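Local coordinates for protein lantibiotic dehydratase (PDB 5EHK) that probably dehydrates serine and threonine residues of the NAI-107 precursor peptide, using glutamyl-tRNA, during lantibiotic biosynthesis, at residues T168-A180 / T356-L370. Residues are numbered along the deposited sequence; the frame is centred on the assembly and turned at random.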
loop_
_atom_site.group_PDB
_atom_site.type_symbol
_atom_site.label_atom_id
_atom_site.label_comp_id
_atom_site.label_asym_id
_atom_site.label_seq_id
_atom_site.Cartn_x
_atom_site.Cartn_y
_atom_site.Cartn_z
ATOM N N THR A 168 -44.975 -25.756 -3.592
ATOM C CA THR A 168 -44.133 -24.963 -4.463
ATOM C C THR A 168 -44.777 -23.602 -4.699
ATOM O O THR A 168 -45.999 -23.487 -4.677
ATOM C CB THR A 168 -43.932 -25.706 -5.797
ATOM O OG1 THR A 168 -42.868 -26.646 -5.650
ATOM C CG2 THR A 168 -43.535 -24.771 -6.875
ATOM N N ARG A 169 -43.970 -22.552 -4.819
ATOM C CA ARG A 169 -44.447 -21.317 -5.448
ATOM C C ARG A 169 -43.592 -21.071 -6.682
ATOM O O ARG A 169 -42.367 -21.104 -6.583
ATOM C CB ARG A 169 -44.288 -20.107 -4.550
ATOM C CG ARG A 169 -44.339 -18.838 -5.362
ATOM C CD ARG A 169 -44.481 -17.633 -4.496
ATOM N NE ARG A 169 -43.201 -17.378 -3.853
ATOM C CZ ARG A 169 -43.031 -16.580 -2.810
ATOM N NH1 ARG A 169 -44.072 -15.956 -2.264
ATOM N NH2 ARG A 169 -41.820 -16.428 -2.300
ATOM N N THR A 170 -44.222 -20.800 -7.824
ATOM C CA THR A 170 -43.504 -20.624 -9.091
ATOM C C THR A 170 -43.738 -19.246 -9.720
ATOM O O THR A 170 -44.868 -18.786 -9.841
ATOM C CB THR A 170 -43.878 -21.731 -10.091
ATOM O OG1 THR A 170 -43.654 -22.997 -9.471
ATOM C CG2 THR A 170 -43.039 -21.636 -11.376
ATOM N N ARG A 171 -42.650 -18.599 -10.120
ATOM C CA ARG A 171 -42.720 -17.258 -10.681
ATOM C C ARG A 171 -41.865 -17.114 -11.919
ATOM O O ARG A 171 -40.963 -17.913 -12.178
ATOM C CB ARG A 171 -42.316 -16.206 -9.646
ATOM C CG ARG A 171 -43.364 -15.955 -8.584
ATOM C CD ARG A 171 -42.795 -15.173 -7.423
ATOM N NE ARG A 171 -43.849 -14.728 -6.516
ATOM C CZ ARG A 171 -43.634 -14.078 -5.376
ATOM N NH1 ARG A 171 -42.389 -13.812 -4.995
ATOM N NH2 ARG A 171 -44.658 -13.698 -4.615
ATOM N N ALA A 172 -42.181 -16.087 -12.690
ATOM C CA ALA A 172 -41.458 -15.777 -13.903
ATOM C C ALA A 172 -40.067 -15.304 -13.542
ATOM O O ALA A 172 -39.906 -14.541 -12.606
ATOM C CB ALA A 172 -42.202 -14.701 -14.672
ATOM N N ASP A 173 -39.061 -15.790 -14.262
ATOM C CA ASP A 173 -37.689 -15.307 -14.121
ATOM C C ASP A 173 -37.626 -13.867 -14.608
ATOM O O ASP A 173 -38.169 -13.556 -15.671
ATOM C CB ASP A 173 -36.742 -16.203 -14.917
ATOM C CG ASP A 173 -35.387 -15.572 -15.176
ATOM O OD1 ASP A 173 -34.535 -15.554 -14.258
ATOM O OD2 ASP A 173 -35.144 -15.155 -16.327
ATOM N N MET A 174 -36.986 -12.988 -13.832
ATOM C CA MET A 174 -36.984 -11.553 -14.145
ATOM C C MET A 174 -36.393 -11.233 -15.511
ATOM O O MET A 174 -36.911 -10.386 -16.233
ATOM C CB MET A 174 -36.273 -10.745 -13.065
ATOM C CG MET A 174 -37.120 -10.485 -11.851
ATOM S SD MET A 174 -38.529 -9.443 -12.290
ATOM C CE MET A 174 -37.686 -8.026 -12.964
ATOM N N GLU A 175 -35.303 -11.908 -15.849
ATOM C CA GLU A 175 -34.681 -11.723 -17.139
ATOM C C GLU A 175 -35.686 -12.084 -18.225
ATOM O O GLU A 175 -35.845 -11.358 -19.204
ATOM C CB GLU A 175 -33.421 -12.578 -17.237
ATOM C CG GLU A 175 -32.448 -12.095 -18.279
ATOM C CD GLU A 175 -31.031 -12.559 -18.013
ATOM O OE1 GLU A 175 -30.706 -12.784 -16.831
ATOM O OE2 GLU A 175 -30.233 -12.667 -18.973
ATOM N N TRP A 176 -36.391 -13.195 -18.023
ATOM C CA TRP A 176 -37.431 -13.638 -18.951
ATOM C C TRP A 176 -38.569 -12.615 -19.044
ATOM O O TRP A 176 -38.925 -12.170 -20.133
ATOM C CB TRP A 176 -37.946 -15.042 -18.568
ATOM C CG TRP A 176 -39.046 -15.566 -19.464
ATOM C CD1 TRP A 176 -38.897 -16.177 -20.680
ATOM C CD2 TRP A 176 -40.457 -15.505 -19.221
ATOM N NE1 TRP A 176 -40.125 -16.504 -21.200
ATOM C CE2 TRP A 176 -41.098 -16.096 -20.326
ATOM C CE3 TRP A 176 -41.238 -15.011 -18.176
ATOM C CZ2 TRP A 176 -42.483 -16.206 -20.412
ATOM C CZ3 TRP A 176 -42.609 -15.116 -18.266
ATOM C CH2 TRP A 176 -43.219 -15.715 -19.373
ATOM N N LEU A 177 -39.140 -12.251 -17.904
ATOM C CA LEU A 177 -40.251 -11.308 -17.884
ATOM C C LEU A 177 -39.894 -9.959 -18.500
ATOM O O LEU A 177 -40.719 -9.340 -19.170
ATOM C CB LEU A 177 -40.769 -11.101 -16.463
ATOM C CG LEU A 177 -41.928 -10.110 -16.382
ATOM C CD1 LEU A 177 -43.105 -10.628 -17.193
ATOM C CD2 LEU A 177 -42.326 -9.857 -14.924
ATOM N N LEU A 178 -38.665 -9.505 -18.282
ATOM C CA LEU A 178 -38.255 -8.213 -18.814
ATOM C C LEU A 178 -38.219 -8.186 -20.347
ATOM O O LEU A 178 -38.563 -7.170 -20.952
ATOM C CB LEU A 178 -36.928 -7.746 -18.189
ATOM C CG LEU A 178 -37.071 -7.226 -16.748
ATOM C CD1 LEU A 178 -35.728 -7.125 -16.040
ATOM C CD2 LEU A 178 -37.824 -5.902 -16.692
ATOM N N SER A 179 -37.842 -9.297 -20.976
ATOM C CA SER A 179 -37.921 -9.398 -22.441
ATOM C C SER A 179 -39.309 -9.054 -22.980
ATOM O O SER A 179 -39.442 -8.394 -24.016
ATOM C CB SER A 179 -37.465 -10.766 -22.954
ATOM O OG SER A 179 -36.049 -10.862 -22.919
ATOM N N ALA A 180 -40.334 -9.505 -22.268
ATOM C CA ALA A 180 -41.711 -9.221 -22.642
ATOM C C ALA A 180 -42.135 -7.789 -22.303
ATOM O O ALA A 180 -42.866 -7.157 -23.069
ATOM C CB ALA A 180 -42.657 -10.227 -21.997
ATOM N N THR A 356 -44.304 -20.569 -21.510
ATOM C CA THR A 356 -43.330 -19.494 -21.444
ATOM C C THR A 356 -42.490 -19.410 -22.715
ATOM O O THR A 356 -42.058 -18.331 -23.101
ATOM C CB THR A 356 -42.376 -19.652 -20.221
ATOM O OG1 THR A 356 -41.480 -20.757 -20.430
ATOM C CG2 THR A 356 -43.166 -19.861 -18.927
ATOM N N ARG A 357 -42.239 -20.552 -23.345
ATOM C CA ARG A 357 -41.452 -20.601 -24.579
ATOM C C ARG A 357 -42.195 -19.961 -25.747
ATOM O O ARG A 357 -41.576 -19.519 -26.726
ATOM C CB ARG A 357 -41.066 -22.044 -24.940
ATOM C CG ARG A 357 -40.064 -22.683 -23.998
ATOM C CD ARG A 357 -39.587 -24.030 -24.516
ATOM N NE ARG A 357 -38.899 -23.908 -25.799
ATOM C CZ ARG A 357 -37.614 -23.579 -25.939
ATOM N NH1 ARG A 357 -36.859 -23.343 -24.871
ATOM N NH2 ARG A 357 -37.078 -23.489 -27.151
ATOM N N ARG A 358 -43.523 -19.948 -25.655
ATOM C CA ARG A 358 -44.341 -19.306 -26.676
ATOM C C ARG A 358 -44.101 -17.805 -26.634
ATOM O O ARG A 358 -43.844 -17.167 -27.660
ATOM C CB ARG A 358 -45.824 -19.639 -26.483
ATOM C CG ARG A 358 -46.356 -20.642 -27.515
ATOM C CD ARG A 358 -47.752 -21.121 -27.171
ATOM N NE ARG A 358 -47.755 -22.132 -26.118
ATOM C CZ ARG A 358 -48.682 -22.214 -25.167
ATOM N NH1 ARG A 358 -49.680 -21.335 -25.135
ATOM N NH2 ARG A 358 -48.605 -23.169 -24.242
ATOM N N VAL A 359 -44.164 -17.261 -25.424
ATOM C CA VAL A 359 -43.850 -15.868 -25.170
ATOM C C VAL A 359 -42.447 -15.557 -25.639
ATOM O O VAL A 359 -42.234 -14.600 -26.377
ATOM C CB VAL A 359 -43.911 -15.585 -23.667
ATOM C CG1 VAL A 359 -43.260 -14.247 -23.338
ATOM C CG2 VAL A 359 -45.350 -15.640 -23.184
ATOM N N HIS A 360 -41.504 -16.402 -25.244
ATOM C CA HIS A 360 -40.100 -16.263 -25.633
ATOM C C HIS A 360 -39.310 -17.446 -25.081
ATOM O O HIS A 360 -39.377 -17.739 -23.882
ATOM C CB HIS A 360 -39.501 -14.965 -25.073
ATOM C CG HIS A 360 -38.034 -14.812 -25.337
ATOM N ND1 HIS A 360 -37.498 -14.850 -26.608
ATOM C CD2 HIS A 360 -36.987 -14.653 -24.490
ATOM C CE1 HIS A 360 -36.186 -14.703 -26.534
ATOM N NE2 HIS A 360 -35.849 -14.586 -25.261
ATOM N N PRO A 361 -38.549 -18.126 -25.953
ATOM C CA PRO A 361 -37.779 -19.294 -25.516
ATOM C C PRO A 361 -36.594 -18.881 -24.657
ATOM O O PRO A 361 -35.687 -18.234 -25.166
ATOM C CB PRO A 361 -37.298 -19.908 -26.838
ATOM C CG PRO A 361 -37.318 -18.775 -27.819
ATOM C CD PRO A 361 -38.465 -17.911 -27.408
ATOM N N HIS A 362 -36.613 -19.240 -23.374
ATOM C CA HIS A 362 -35.488 -18.945 -22.484
ATOM C C HIS A 362 -34.985 -20.176 -21.741
ATOM O O HIS A 362 -35.781 -21.024 -21.334
ATOM C CB HIS A 362 -35.870 -17.868 -21.467
ATOM C CG HIS A 362 -34.693 -17.273 -20.752
ATOM N ND1 HIS A 362 -34.697 -17.013 -19.399
ATOM C CD2 HIS A 362 -33.482 -16.875 -21.212
ATOM C CE1 HIS A 362 -33.534 -16.485 -19.056
ATOM N NE2 HIS A 362 -32.782 -16.390 -20.137
ATOM N N ASP A 363 -33.671 -20.246 -21.533
ATOM C CA ASP A 363 -33.055 -21.380 -20.844
ATOM C C ASP A 363 -33.609 -21.634 -19.437
ATOM O O ASP A 363 -33.791 -22.789 -19.029
ATOM C CB ASP A 363 -31.544 -21.179 -20.731
ATOM C CG ASP A 363 -30.811 -21.534 -22.001
ATOM O OD1 ASP A 363 -31.477 -21.962 -22.972
ATOM O OD2 ASP A 363 -29.565 -21.407 -22.020
ATOM N N THR A 364 -33.860 -20.558 -18.697
ATOM C CA THR A 364 -34.338 -20.664 -17.326
ATOM C C THR A 364 -35.365 -19.587 -17.032
ATOM O O THR A 364 -35.037 -18.585 -16.419
ATOM C CB THR A 364 -33.189 -20.471 -16.334
ATOM O OG1 THR A 364 -32.339 -19.431 -16.818
ATOM C CG2 THR A 364 -32.377 -21.739 -16.180
ATOM N N PRO A 365 -36.613 -19.788 -17.474
ATOM C CA PRO A 365 -37.679 -18.789 -17.365
ATOM C C PRO A 365 -38.468 -18.931 -16.066
ATOM O O PRO A 365 -39.445 -18.200 -15.864
ATOM C CB PRO A 365 -38.585 -19.149 -18.529
ATOM C CG PRO A 365 -38.494 -20.632 -18.566
ATOM C CD PRO A 365 -37.063 -20.973 -18.225
ATOM N N LEU A 366 -38.078 -19.865 -15.203
ATOM C CA LEU A 366 -38.798 -20.033 -13.940
ATOM C C LEU A 366 -37.899 -19.916 -12.716
ATOM O O LEU A 366 -36.723 -20.277 -12.734
ATOM C CB LEU A 366 -39.525 -21.390 -13.877
ATOM C CG LEU A 366 -40.523 -21.853 -14.930
ATOM C CD1 LEU A 366 -40.982 -23.235 -14.539
ATOM C CD2 LEU A 366 -41.700 -20.920 -15.014
ATOM N N HIS A 367 -38.488 -19.414 -11.646
ATOM C CA HIS A 367 -37.849 -19.417 -10.345
ATOM C C HIS A 367 -38.784 -20.096 -9.351
ATOM O O HIS A 367 -39.961 -19.732 -9.235
ATOM C CB HIS A 367 -37.480 -17.997 -9.885
ATOM C CG HIS A 367 -36.857 -17.959 -8.523
ATOM N ND1 HIS A 367 -35.519 -18.220 -8.309
ATOM C CD2 HIS A 367 -37.395 -17.716 -7.302
ATOM C CE1 HIS A 367 -35.262 -18.131 -7.015
ATOM N NE2 HIS A 367 -36.382 -17.825 -6.381
ATOM N N VAL A 368 -38.281 -21.122 -8.678
ATOM C CA VAL A 368 -39.127 -21.920 -7.792
ATOM C C VAL A 368 -38.647 -21.849 -6.366
ATOM O O VAL A 368 -37.482 -22.078 -6.093
ATOM C CB VAL A 368 -39.191 -23.412 -8.227
ATOM C CG1 VAL A 368 -39.877 -24.261 -7.158
ATOM C CG2 VAL A 368 -39.890 -23.553 -9.584
ATOM N N ASP A 369 -39.548 -21.509 -5.458
ATOM C CA ASP A 369 -39.253 -21.615 -4.039
ATOM C C ASP A 369 -40.115 -22.738 -3.467
ATOM O O ASP A 369 -41.279 -22.908 -3.859
ATOM C CB ASP A 369 -39.567 -20.315 -3.291
ATOM C CG ASP A 369 -38.879 -19.079 -3.893
ATOM O OD1 ASP A 369 -37.818 -19.216 -4.564
ATOM O OD2 ASP A 369 -39.414 -17.958 -3.656
ATOM N N LEU A 370 -39.552 -23.490 -2.528
ATOM C CA LEU A 370 -40.230 -24.636 -1.974
ATOM C C LEU A 370 -40.591 -24.390 -0.526
ATOM O O LEU A 370 -39.727 -24.070 0.282
ATOM C CB LEU A 370 -39.307 -25.829 -2.029
ATOM C CG LEU A 370 -39.982 -27.139 -1.657
ATOM C CD1 LEU A 370 -41.217 -27.341 -2.526
ATOM C CD2 LEU A 370 -38.999 -28.288 -1.784
HETATM O O HOH W 1 -41.433 -17.947 -5.637
#
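Strands 168-172 and 366-370 pair antiparallel, axes 4.8 Å apart at closest; R169 and R171 form hydrogen-bonded pairs with D369 and H367, and beyond the last bridge, A172 with L366, D173 N gives a further backbone bond to P365 O at 2.9 Å. Past this point the segments diverge into helix 174-185 and loop 360-365, and W176 fills the angle between them. With CG anti to the backbone N (chi1 179°), its indole reaches the end of helix 346-359. There W176 NE1 gives a forked bond, to H360 O at 3.0 Å on a lone pair and to T356 O at 3.3 Å, the latter from above its carbonyl plane. By bonding both, it joins the last turn of that helix to the residue after it. P365 CB lies over the five-membered ring of W176, a CH-pi contact 3.8 Å from its centroid, while V359 CG1 packs on W176 CZ2 at 3.6 Å. D173 N-caps helix 174-185 through OD2, which takes W176 N from above the carboxylate plane; N581 ND2 hydrogen-bonds to D173 OD1. On the strands, R169 NH2 forms a salt bridge to D369 OD2 through a nearly straight 3.2 Å hydrogen bond, R171 NH1 lies over the centre of the R169 guanidinium, and R169 NH1 reaches T541 O. The opposite sheet face, with T168 and T170, rests on helix 318-339; strand 366-379 also pairs with strand 147-155, and L177 faces helix 294-306.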